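Long-range contacts in type II restriction enzyme MspI (Moraxella sp., PDB 1SA3), which recognises the double-stranded DNA sequence 5'-CCGG-3' and cleaves it after the first cytosine, giving fragments with terminal 5'-phosphates: residues 81-86 / 99-104; 112-117 / 201-206; 35-40 / 57-62. All blocks are in the same frame, centred on the assembly; numbering follows the deposited sequence.

Interaction 1 of 3, residues 81-86 / 99-104; sequences SSSDTD and DATIRF. With NA (sodium ion), chain G.
Ser81 pairs with Arg103 at the start of the contact, exchanging two backbone hydrogen bonds with it, the shorter running from Arg103 N to Ser81 O at 2.9 Å. Its OG lies alongside Arg103 CB, while the rest of the arginine chain bends off and its NH1 makes a weak hydrogen bond to Ser111. Ser82 stands across from Ile102 as a non-hydrogen-bonded pair: its CB rests 4.0 Å from Ile102 CG1, and its hydroxyl turns to Leu39 O on helix 23-41. At Ser83 the strands close again, with Ser83 N on Thr101 O and Thr101 N on Ser83 O. These residues form an antiparallel pair at the edge of the five-stranded mixed sheet in the PD-(D/E)XK nuclease core, where strand 77-84 is outermost. Ser83 OG, Thr101 OG1 and Thr85 OG1 do not bond one another; a single water gathers all three hydroxyls, nearest to Thr85 OG1 at 2.6 Å. At Asp84 the strand ends and the side chain swings out with CG anti to the backbone N (chi1 172°), which carries OD2 to the sodium ion at 2.4 Å. The ion also takes Asp99 O at 2.7 Å, two waters and Glu35, so the close approach of Asp84 OD2 to Asp99 O is bridged by metal. Thr85 N reaches the same Asp99 O at 3.1 Å from above the carbonyl plane. Thr85 OG1 presses over the backbone of Ala100 and against Thr101 CG2. Thr85 O accepts a hydrogen bond from one metal-bound water; the other donates to Asp99 OD1, while Asp99 OD2 accepts from Ile118 N.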
loop_
_atom_site.group_PDB
_atom_site.type_symbol
_atom_site.label_atom_id
_atom_site.label_comp_id
_atom_site.label_asym_id
_atom_site.label_seq_id
_atom_site.Cartn_x
_atom_site.Cartn_y
_atom_site.Cartn_z
ATOM N N SER E 81 10.267 -15.094 10.301
ATOM C CA SER E 81 11.443 -14.396 9.802
ATOM C C SER E 81 10.926 -13.327 8.845
ATOM O O SER E 81 9.805 -13.428 8.337
ATOM C CB SER E 81 12.383 -15.347 9.064
ATOM O OG SER E 81 11.794 -15.825 7.877
ATOM N N SER E 82 11.732 -12.306 8.600
ATOM C CA SER E 82 11.316 -11.224 7.716
ATOM C C SER E 82 12.515 -10.620 7.013
ATOM O O SER E 82 13.650 -10.776 7.460
ATOM C CB SER E 82 10.602 -10.138 8.523
ATOM O OG SER E 82 11.476 -9.573 9.486
ATOM N N SER E 83 12.266 -9.920 5.915
ATOM C CA SER E 83 13.351 -9.302 5.182
ATOM C C SER E 83 12.881 -8.281 4.164
ATOM O O SER E 83 11.751 -8.342 3.668
ATOM C CB SER E 83 14.172 -10.370 4.456
ATOM O OG SER E 83 13.470 -10.872 3.331
ATOM N N ASP E 84 13.771 -7.339 3.874
ATOM C CA ASP E 84 13.536 -6.307 2.882
ATOM C C ASP E 84 13.442 -7.049 1.552
ATOM O O ASP E 84 14.071 -8.090 1.378
ATOM C CB ASP E 84 14.726 -5.348 2.849
ATOM C CG ASP E 84 14.642 -4.352 1.708
ATOM O OD1 ASP E 84 15.683 -4.098 1.068
ATOM O OD2 ASP E 84 13.545 -3.816 1.452
ATOM N N THR E 85 12.658 -6.526 0.622
ATOM C CA THR E 85 12.520 -7.167 -0.678
ATOM C C THR E 85 13.190 -6.328 -1.745
ATOM O O THR E 85 12.858 -5.160 -1.936
ATOM C CB THR E 85 11.037 -7.361 -1.057
ATOM O OG1 THR E 85 10.418 -8.219 -0.095
ATOM C CG2 THR E 85 10.907 -7.992 -2.447
ATOM N N ASP E 86 14.143 -6.924 -2.444
ATOM C CA ASP E 86 14.839 -6.222 -3.505
ATOM C C ASP E 86 15.157 -7.264 -4.561
ATOM O O ASP E 86 16.197 -7.912 -4.515
ATOM C CB ASP E 86 16.110 -5.578 -2.954
ATOM C CG ASP E 86 16.938 -4.914 -4.028
ATOM O OD1 ASP E 86 16.353 -4.298 -4.945
ATOM O OD2 ASP E 86 18.179 -5.002 -3.943
ATOM N N ASP E 99 7.530 -4.345 -0.753
ATOM C CA ASP E 99 8.605 -3.674 -0.030
ATOM C C ASP E 99 9.377 -4.602 0.886
ATOM O O ASP E 99 10.555 -4.369 1.162
ATOM C CB ASP E 99 8.049 -2.528 0.831
ATOM C CG ASP E 99 7.523 -1.378 0.004
ATOM O OD1 ASP E 99 8.195 -1.007 -0.975
ATOM O OD2 ASP E 99 6.449 -0.833 0.338
ATOM N N ALA E 100 8.709 -5.646 1.369
ATOM C CA ALA E 100 9.331 -6.589 2.290
ATOM C C ALA E 100 8.440 -7.805 2.447
ATOM O O ALA E 100 7.297 -7.804 1.996
ATOM C CB ALA E 100 9.519 -5.931 3.649
ATOM N N THR E 101 8.964 -8.835 3.100
ATOM C CA THR E 101 8.195 -10.047 3.325
ATOM C C THR E 101 8.387 -10.605 4.728
ATOM O O THR E 101 9.401 -10.344 5.390
ATOM C CB THR E 101 8.579 -11.163 2.325
ATOM O OG1 THR E 101 9.946 -11.546 2.527
ATOM C CG2 THR E 101 8.414 -10.682 0.899
ATOM N N ILE E 102 7.387 -11.357 5.176
ATOM C CA ILE E 102 7.421 -12.043 6.469
ATOM C C ILE E 102 7.018 -13.474 6.117
ATOM O O ILE E 102 6.071 -13.677 5.344
ATOM C CB ILE E 102 6.365 -11.513 7.460
ATOM C CG1 ILE E 102 6.632 -10.044 7.787
ATOM C CG2 ILE E 102 6.374 -12.365 8.750
ATOM C CD1 ILE E 102 5.553 -9.432 8.660
ATOM N N ARG E 103 7.753 -14.453 6.630
ATOM C CA ARG E 103 7.404 -15.849 6.394
ATOM C C ARG E 103 7.057 -16.491 7.733
ATOM O O ARG E 103 7.839 -16.421 8.684
ATOM C CB ARG E 103 8.558 -16.618 5.745
ATOM C CG ARG E 103 8.270 -18.117 5.616
ATOM C CD ARG E 103 9.410 -18.867 4.936
ATOM N NE ARG E 103 9.575 -18.466 3.544
ATOM C CZ ARG E 103 8.742 -18.784 2.555
ATOM N NH1 ARG E 103 7.664 -19.522 2.785
ATOM N NH2 ARG E 103 8.987 -18.351 1.327
ATOM N N PHE E 104 5.874 -17.096 7.815
ATOM C CA PHE E 104 5.454 -17.763 9.043
ATOM C C PHE E 104 5.520 -19.260 8.828
ATOM O O PHE E 104 5.077 -19.756 7.790
ATOM C CB PHE E 104 4.015 -17.413 9.416
ATOM C CG PHE E 104 3.786 -15.963 9.687
ATOM C CD1 PHE E 104 3.326 -15.117 8.683
ATOM C CD2 PHE E 104 3.992 -15.442 10.959
ATOM C CE1 PHE E 104 3.070 -13.769 8.946
ATOM C CE2 PHE E 104 3.740 -14.105 11.223
ATOM C CZ PHE E 104 3.276 -13.270 10.214
HETATM NA NA NA G . 11.973 -2.108 1.086
HETATM O O HOH W 1 11.734 -10.118 1.176
HETATM O O HOH W 2 12.258 -2.716 -1.101
HETATM O O HOH W 3 10.693 -0.322 0.115
#

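Interaction 2 of 3, residues 112-117 / 201-206; sequences RLVPLN and PDLLIR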
loop_
_atom_site.group_PDB
_atom_site.type_symbol
_atom_site.label_atom_id
_atom_site.label_comp_id
_atom_site.label_asym_id
_atom_site.label_seq_id
_atom_site.Cartn_x
_atom_site.Cartn_y
_atom_site.Cartn_z
ATOM N N ARG E 112 3.742 -19.813 5.246
ATOM C CA ARG E 112 3.043 -18.820 4.440
ATOM C C ARG E 112 3.957 -17.623 4.251
ATOM O O ARG E 112 4.500 -17.089 5.220
ATOM C CB ARG E 112 1.749 -18.388 5.145
ATOM C CG ARG E 112 1.121 -17.068 4.649
ATOM C CD ARG E 112 0.746 -17.102 3.186
ATOM N NE ARG E 112 0.324 -15.800 2.669
ATOM C CZ ARG E 112 -0.796 -15.174 3.025
ATOM N NH1 ARG E 112 -1.624 -15.714 3.907
ATOM N NH2 ARG E 112 -1.089 -13.999 2.490
ATOM N N LEU E 113 4.164 -17.227 3.004
ATOM C CA LEU E 113 4.983 -16.058 2.724
ATOM C C LEU E 113 4.000 -14.901 2.618
ATOM O O LEU E 113 2.940 -15.035 1.996
ATOM C CB LEU E 113 5.736 -16.219 1.410
ATOM C CG LEU E 113 6.610 -15.026 1.005
ATOM C CD1 LEU E 113 7.773 -14.882 1.985
ATOM C CD2 LEU E 113 7.113 -15.227 -0.413
ATOM N N VAL E 114 4.333 -13.773 3.239
ATOM C CA VAL E 114 3.454 -12.609 3.197
ATOM C C VAL E 114 4.160 -11.370 2.655
ATOM O O VAL E 114 4.820 -10.642 3.408
ATOM C CB VAL E 114 2.905 -12.253 4.596
ATOM C CG1 VAL E 114 1.810 -11.191 4.469
ATOM C CG2 VAL E 114 2.369 -13.488 5.285
ATOM N N PRO E 115 4.049 -11.119 1.338
ATOM C CA PRO E 115 4.684 -9.946 0.737
ATOM C C PRO E 115 3.933 -8.720 1.253
ATOM O O PRO E 115 2.696 -8.736 1.387
ATOM C CB PRO E 115 4.501 -10.184 -0.764
ATOM C CG PRO E 115 3.234 -10.974 -0.826
ATOM C CD PRO E 115 3.434 -11.963 0.297
ATOM N N LEU E 116 4.680 -7.667 1.554
ATOM C CA LEU E 116 4.080 -6.461 2.110
ATOM C C LEU E 116 4.421 -5.192 1.365
ATOM O O LEU E 116 5.481 -5.081 0.749
ATOM C CB LEU E 116 4.559 -6.265 3.556
ATOM C CG LEU E 116 4.684 -7.426 4.544
ATOM C CD1 LEU E 116 5.620 -7.006 5.684
ATOM C CD2 LEU E 116 3.320 -7.818 5.088
ATOM N N ASN E 117 3.515 -4.227 1.439
ATOM C CA ASN E 117 3.761 -2.910 0.872
ATOM C C ASN E 117 3.635 -2.019 2.113
ATOM O O ASN E 117 2.636 -2.085 2.826
ATOM C CB ASN E 117 2.721 -2.518 -0.169
ATOM C CG ASN E 117 2.970 -1.124 -0.732
ATOM O OD1 ASN E 117 2.477 -0.136 -0.197
ATOM N ND2 ASN E 117 3.758 -1.042 -1.798
ATOM N N PRO E 201 2.170 -7.722 -3.341
ATOM C CA PRO E 201 1.916 -7.572 -1.898
ATOM C C PRO E 201 0.554 -8.140 -1.502
ATOM O O PRO E 201 -0.423 -7.981 -2.243
ATOM C CB PRO E 201 1.958 -6.055 -1.682
ATOM C CG PRO E 201 2.725 -5.536 -2.853
ATOM C CD PRO E 201 2.294 -6.406 -3.992
ATOM N N ASP E 202 0.498 -8.787 -0.337
ATOM C CA ASP E 202 -0.733 -9.365 0.190
ATOM C C ASP E 202 -1.368 -8.471 1.248
ATOM O O ASP E 202 -2.570 -8.563 1.516
ATOM C CB ASP E 202 -0.468 -10.738 0.822
ATOM C CG ASP E 202 -0.245 -11.824 -0.209
ATOM O OD1 ASP E 202 -0.585 -11.596 -1.390
ATOM O OD2 ASP E 202 0.258 -12.905 0.163
ATOM N N LEU E 203 -0.550 -7.618 1.858
ATOM C CA LEU E 203 -1.019 -6.712 2.894
ATOM C C LEU E 203 -0.508 -5.306 2.627
ATOM O O LEU E 203 0.621 -5.127 2.180
ATOM C CB LEU E 203 -0.505 -7.147 4.270
ATOM C CG LEU E 203 -0.950 -8.470 4.891
ATOM C CD1 LEU E 203 -0.272 -8.618 6.256
ATOM C CD2 LEU E 203 -2.465 -8.492 5.050
ATOM N N LEU E 204 -1.346 -4.316 2.904
ATOM C CA LEU E 204 -0.969 -2.920 2.731
ATOM C C LEU E 204 -0.907 -2.340 4.144
ATOM O O LEU E 204 -1.927 -2.260 4.849
ATOM C CB LEU E 204 -2.016 -2.174 1.899
ATOM C CG LEU E 204 -2.394 -2.848 0.573
ATOM C CD1 LEU E 204 -3.448 -2.010 -0.145
ATOM C CD2 LEU E 204 -1.133 -3.019 -0.305
ATOM N N ILE E 205 0.297 -1.967 4.553
ATOM C CA ILE E 205 0.546 -1.413 5.877
ATOM C C ILE E 205 0.713 0.090 5.736
ATOM O O ILE E 205 1.552 0.553 4.974
ATOM C CB ILE E 205 1.839 -2.020 6.486
ATOM C CG1 ILE E 205 1.679 -3.537 6.613
ATOM C CG2 ILE E 205 2.141 -1.396 7.848
ATOM C CD1 ILE E 205 2.911 -4.250 7.166
ATOM N N ARG E 206 -0.101 0.845 6.465
ATOM C CA ARG E 206 -0.046 2.299 6.411
ATOM C C ARG E 206 0.158 2.913 7.791
ATOM O O ARG E 206 -0.740 2.875 8.634
ATOM C CB ARG E 206 -1.338 2.858 5.809
ATOM C CG ARG E 206 -1.645 2.382 4.398
ATOM C CD ARG E 206 -0.615 2.876 3.398
ATOM N NE ARG E 206 -0.960 2.478 2.036
ATOM C CZ ARG E 206 -2.042 2.896 1.386
ATOM N NH1 ARG E 206 -2.890 3.732 1.971
ATOM N NH2 ARG E 206 -2.281 2.474 0.153
HETATM O O HOH W 4 0.784 0.376 2.095
HETATM O O HOH W 5 -0.326 0.713 -0.828
#
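Leu203 CD1 touches two side chains of segment 112-117, Val114 CG1 at 3.8 Å and Leu116 CD2 at 3.9 Å. Leu116 and Leu203 run alongside each other on the same face of the sheet, as paired residues of parallel strands do, and Ile205 CD1 adds a looser contact to Leu116 CD1. Leu66 of helix 57-69 packs on Leu203 and Ile205. On the other face Asn117 CB touches both Leu204 CD2 and Pro201 CB, each at 3.9 Å.

The backbone is joined by Asn117 N to Leu203 O and by Ile205 N to Asn117 O, the latter nearly straight at 2.9 Å. Further back, Pro115 O receives Asp202 N at 2.8 Å and, weakly, Leu203 N, so one carbonyl receives two successive N-H groups where the chain enters strand 203-210. Polar groups lie at both ends. One water links Asn117 OD1 to Arg206 NH2; a second accepts from Arg206 NE and lies within donating distance of Asn117 OD1 and Ile205 O. Asn117 ND2 donates to Lys97 O. At the far end Arg112 NH2 makes a salt bridge of 2.9 Å with Asp202 OD2. That oxygen lies near the guanidinium plane, but NH2 meets it from above the carboxylate plane, the two flat groups being turned 62° apart. A bend at chi2 (60°) turns the arginine forward along its own strand, where NE bonds Leu113 O. The same Asp202 oxygen accepts from Gly196 N. With its segments crossing at -38°, this twisted parallel pairing joins strands 111-121 and 203-210 inside the mixed central sheet of the PD-(D/E)XK nuclease fold.

Interaction 3 of 3, residues 35-40 / 57-62; sequences EKYILD and PQEKDI. With NA (sodium ion), chain G.
Two helices flanking the central sheet, 23-41 and 57-69, meet here almost at right angles, the short segments crossing at -89° with axes 11.4 Å apart. At that separation side chains must span the gap, and Tyr37 does most of it. Its CG is anti to the backbone N (chi1 -171°), which extends the ring from helix 23-41 until the hydroxyl arrives beside the first turn of helix 57-69. There OH donates to Glu59 OE1 at 2.6 Å and accepts from Gln58 NE2 at 3.1 Å. The carboxylate oxygen sits at the edge of the tyrosine ring, in its plane, yet the hydroxyl meets it from above the carboxylate plane. The Gln58 bond is nearly straight, and the tyrosine oxygen lies in the amide plane. These two bonds fix the phenol end between a donor and an acceptor.

Thr3 OG1 also bonds Glu59 OE1, and Met1 N bonds Gln58 OE1, tying the N-terminus to the same polar cluster. Next to this polar end the contact is apolar. Ile62 CD1 presses against Tyr37 CE2 at a tight 3.3 Å. The other branch of the isoleucine, Ile62 CG2, meets Ile38 CD1 at 3.8 Å. Ile62 thus touches both side chains of helix 23-41 that carry the contact. Glu35, two residues before Tyr37, points to the metal and grips the sodium ion with both oxygens, OE1 at 2.4 Å and OE2 at 2.8 Å. The helix therefore links a buried helix-helix packing contact to the acidic metal site characteristic of PD-(D/E)XK nucleases.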
loop_
_atom_site.group_PDB
_atom_site.type_symbol
_atom_site.label_atom_id
_atom_site.label_comp_id
_atom_site.label_asym_id
_atom_site.label_seq_id
_atom_site.Cartn_x
_atom_site.Cartn_y
_atom_site.Cartn_z
ATOM N N GLU E 35 9.619 0.718 7.709
ATOM C CA GLU E 35 9.689 -0.602 7.096
ATOM C C GLU E 35 10.475 -1.450 8.090
ATOM O O GLU E 35 10.101 -2.575 8.418
ATOM C CB GLU E 35 10.446 -0.576 5.768
ATOM C CG GLU E 35 10.665 -1.982 5.203
ATOM C CD GLU E 35 11.431 -1.991 3.900
ATOM O OE1 GLU E 35 11.175 -1.109 3.056
ATOM O OE2 GLU E 35 12.278 -2.891 3.717
ATOM N N LYS E 36 11.568 -0.886 8.589
ATOM C CA LYS E 36 12.425 -1.586 9.532
ATOM C C LYS E 36 11.694 -1.904 10.835
ATOM O O LYS E 36 11.968 -2.915 11.474
ATOM C CB LYS E 36 13.674 -0.742 9.810
ATOM C CG LYS E 36 14.942 -1.552 10.033
ATOM C CD LYS E 36 15.204 -1.788 11.494
ATOM C CE LYS E 36 16.578 -2.414 11.709
ATOM N NZ LYS E 36 16.961 -2.371 13.150
ATOM N N TYR E 37 10.765 -1.036 11.221
ATOM C CA TYR E 37 9.982 -1.223 12.441
ATOM C C TYR E 37 9.202 -2.535 12.325
ATOM O O TYR E 37 9.148 -3.320 13.273
ATOM C CB TYR E 37 9.042 -0.027 12.613
ATOM C CG TYR E 37 8.284 0.067 13.927
ATOM C CD1 TYR E 37 8.790 -0.475 15.111
ATOM C CD2 TYR E 37 7.080 0.763 13.988
ATOM C CE1 TYR E 37 8.098 -0.314 16.328
ATOM C CE2 TYR E 37 6.397 0.929 15.167
ATOM C CZ TYR E 37 6.905 0.391 16.338
ATOM O OH TYR E 37 6.205 0.593 17.501
ATOM N N ILE E 38 8.615 -2.784 11.155
ATOM C CA ILE E 38 7.870 -4.024 10.938
ATOM C C ILE E 38 8.829 -5.211 10.916
ATOM O O ILE E 38 8.563 -6.234 11.539
ATOM C CB ILE E 38 7.077 -3.996 9.596
ATOM C CG1 ILE E 38 5.992 -2.919 9.645
ATOM C CG2 ILE E 38 6.439 -5.363 9.316
ATOM C CD1 ILE E 38 4.885 -3.177 10.659
ATOM N N LEU E 39 9.950 -5.070 10.210
ATOM C CA LEU E 39 10.920 -6.149 10.114
ATOM C C LEU E 39 11.426 -6.595 11.487
ATOM O O LEU E 39 11.576 -7.796 11.735
ATOM C CB LEU E 39 12.098 -5.736 9.228
ATOM C CG LEU E 39 11.824 -5.418 7.750
ATOM C CD1 LEU E 39 13.099 -4.896 7.107
ATOM C CD2 LEU E 39 11.342 -6.660 7.014
ATOM N N ASP E 40 11.667 -5.638 12.378
ATOM C CA ASP E 40 12.157 -5.963 13.713
ATOM C C ASP E 40 11.094 -6.612 14.596
ATOM O O ASP E 40 11.397 -7.512 15.378
ATOM C CB ASP E 40 12.708 -4.707 14.398
ATOM C CG ASP E 40 14.080 -4.310 13.874
ATOM O OD1 ASP E 40 14.654 -5.072 13.067
ATOM O OD2 ASP E 40 14.582 -3.237 14.276
ATOM N N PRO E 57 2.459 -2.470 24.540
ATOM C CA PRO E 57 1.144 -2.117 24.000
ATOM C C PRO E 57 1.113 -1.641 22.549
ATOM O O PRO E 57 0.178 -1.961 21.812
ATOM C CB PRO E 57 0.656 -1.040 24.965
ATOM C CG PRO E 57 1.333 -1.401 26.241
ATOM C CD PRO E 57 2.721 -1.720 25.779
ATOM N N GLN E 58 2.120 -0.876 22.140
ATOM C CA GLN E 58 2.141 -0.373 20.771
ATOM C C GLN E 58 2.526 -1.464 19.783
ATOM O O GLN E 58 1.824 -1.682 18.798
ATOM C CB GLN E 58 3.086 0.831 20.654
ATOM C CG GLN E 58 3.135 1.464 19.257
ATOM C CD GLN E 58 3.675 2.882 19.282
ATOM O OE1 GLN E 58 3.064 3.778 19.862
ATOM N NE2 GLN E 58 4.825 3.093 18.656
ATOM N N GLU E 59 3.625 -2.163 20.040
ATOM C CA GLU E 59 4.029 -3.223 19.128
ATOM C C GLU E 59 3.010 -4.361 19.135
ATOM O O GLU E 59 2.872 -5.085 18.149
ATOM C CB GLU E 59 5.425 -3.745 19.482
ATOM C CG GLU E 59 6.549 -2.791 19.076
ATOM C CD GLU E 59 6.728 -1.618 20.039
ATOM O OE1 GLU E 59 7.182 -0.542 19.594
ATOM O OE2 GLU E 59 6.432 -1.774 21.242
ATOM N N LYS E 60 2.293 -4.522 20.244
ATOM C CA LYS E 60 1.280 -5.571 20.316
ATOM C C LYS E 60 0.133 -5.192 19.384
ATOM O O LYS E 60 -0.414 -6.044 18.684
ATOM C CB LYS E 60 0.735 -5.746 21.735
ATOM C CG LYS E 60 -0.261 -6.905 21.828
ATOM C CD LYS E 60 -0.972 -6.996 23.175
ATOM C CE LYS E 60 -1.943 -8.185 23.185
ATOM N NZ LYS E 60 -2.818 -8.228 24.381
ATOM N N ASP E 61 -0.229 -3.909 19.375
ATOM C CA ASP E 61 -1.307 -3.439 18.505
ATOM C C ASP E 61 -0.917 -3.655 17.045
ATOM O O ASP E 61 -1.723 -4.113 16.245
ATOM C CB ASP E 61 -1.593 -1.950 18.735
ATOM C CG ASP E 61 -2.684 -1.412 17.812
ATOM O OD1 ASP E 61 -3.802 -1.976 17.809
ATOM O OD2 ASP E 61 -2.436 -0.423 17.082
ATOM N N ILE E 62 0.326 -3.324 16.712
ATOM C CA ILE E 62 0.835 -3.479 15.349
ATOM C C ILE E 62 0.878 -4.950 14.937
ATOM O O ILE E 62 0.329 -5.329 13.894
ATOM C CB ILE E 62 2.246 -2.861 15.234
ATOM C CG1 ILE E 62 2.153 -1.349 15.488
ATOM C CG2 ILE E 62 2.854 -3.174 13.860
ATOM C CD1 ILE E 62 3.518 -0.658 15.684
HETATM NA NA NA G . 11.973 -2.108 1.086
HETATM O O HOH W 2 12.258 -2.716 -1.101
HETATM O O HOH W 3 10.693 -0.322 0.115
#

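In the fold
Interactions 1 and 2 belong to one sheet, joined by strands 100-106 and 111-121, which are neighbours in it; Asp99 N and Ala100 O both probably bond Leu116 at a classic beta bulge. Interaction 2 is central and mostly buried, with apolar packing between polar ends, whereas interaction 1 lies at the sheet's outer strand, partly exposed, and is rich in hydroxyls, water and metal ligands. Interaction 3 is also buried but joins helices through side chains alone. It meets interaction 1 at the shared sodium ion, bound by Glu35, Asp84 and Asp99, and interaction 2 through Ile38, which packs against Leu116 and Ile205.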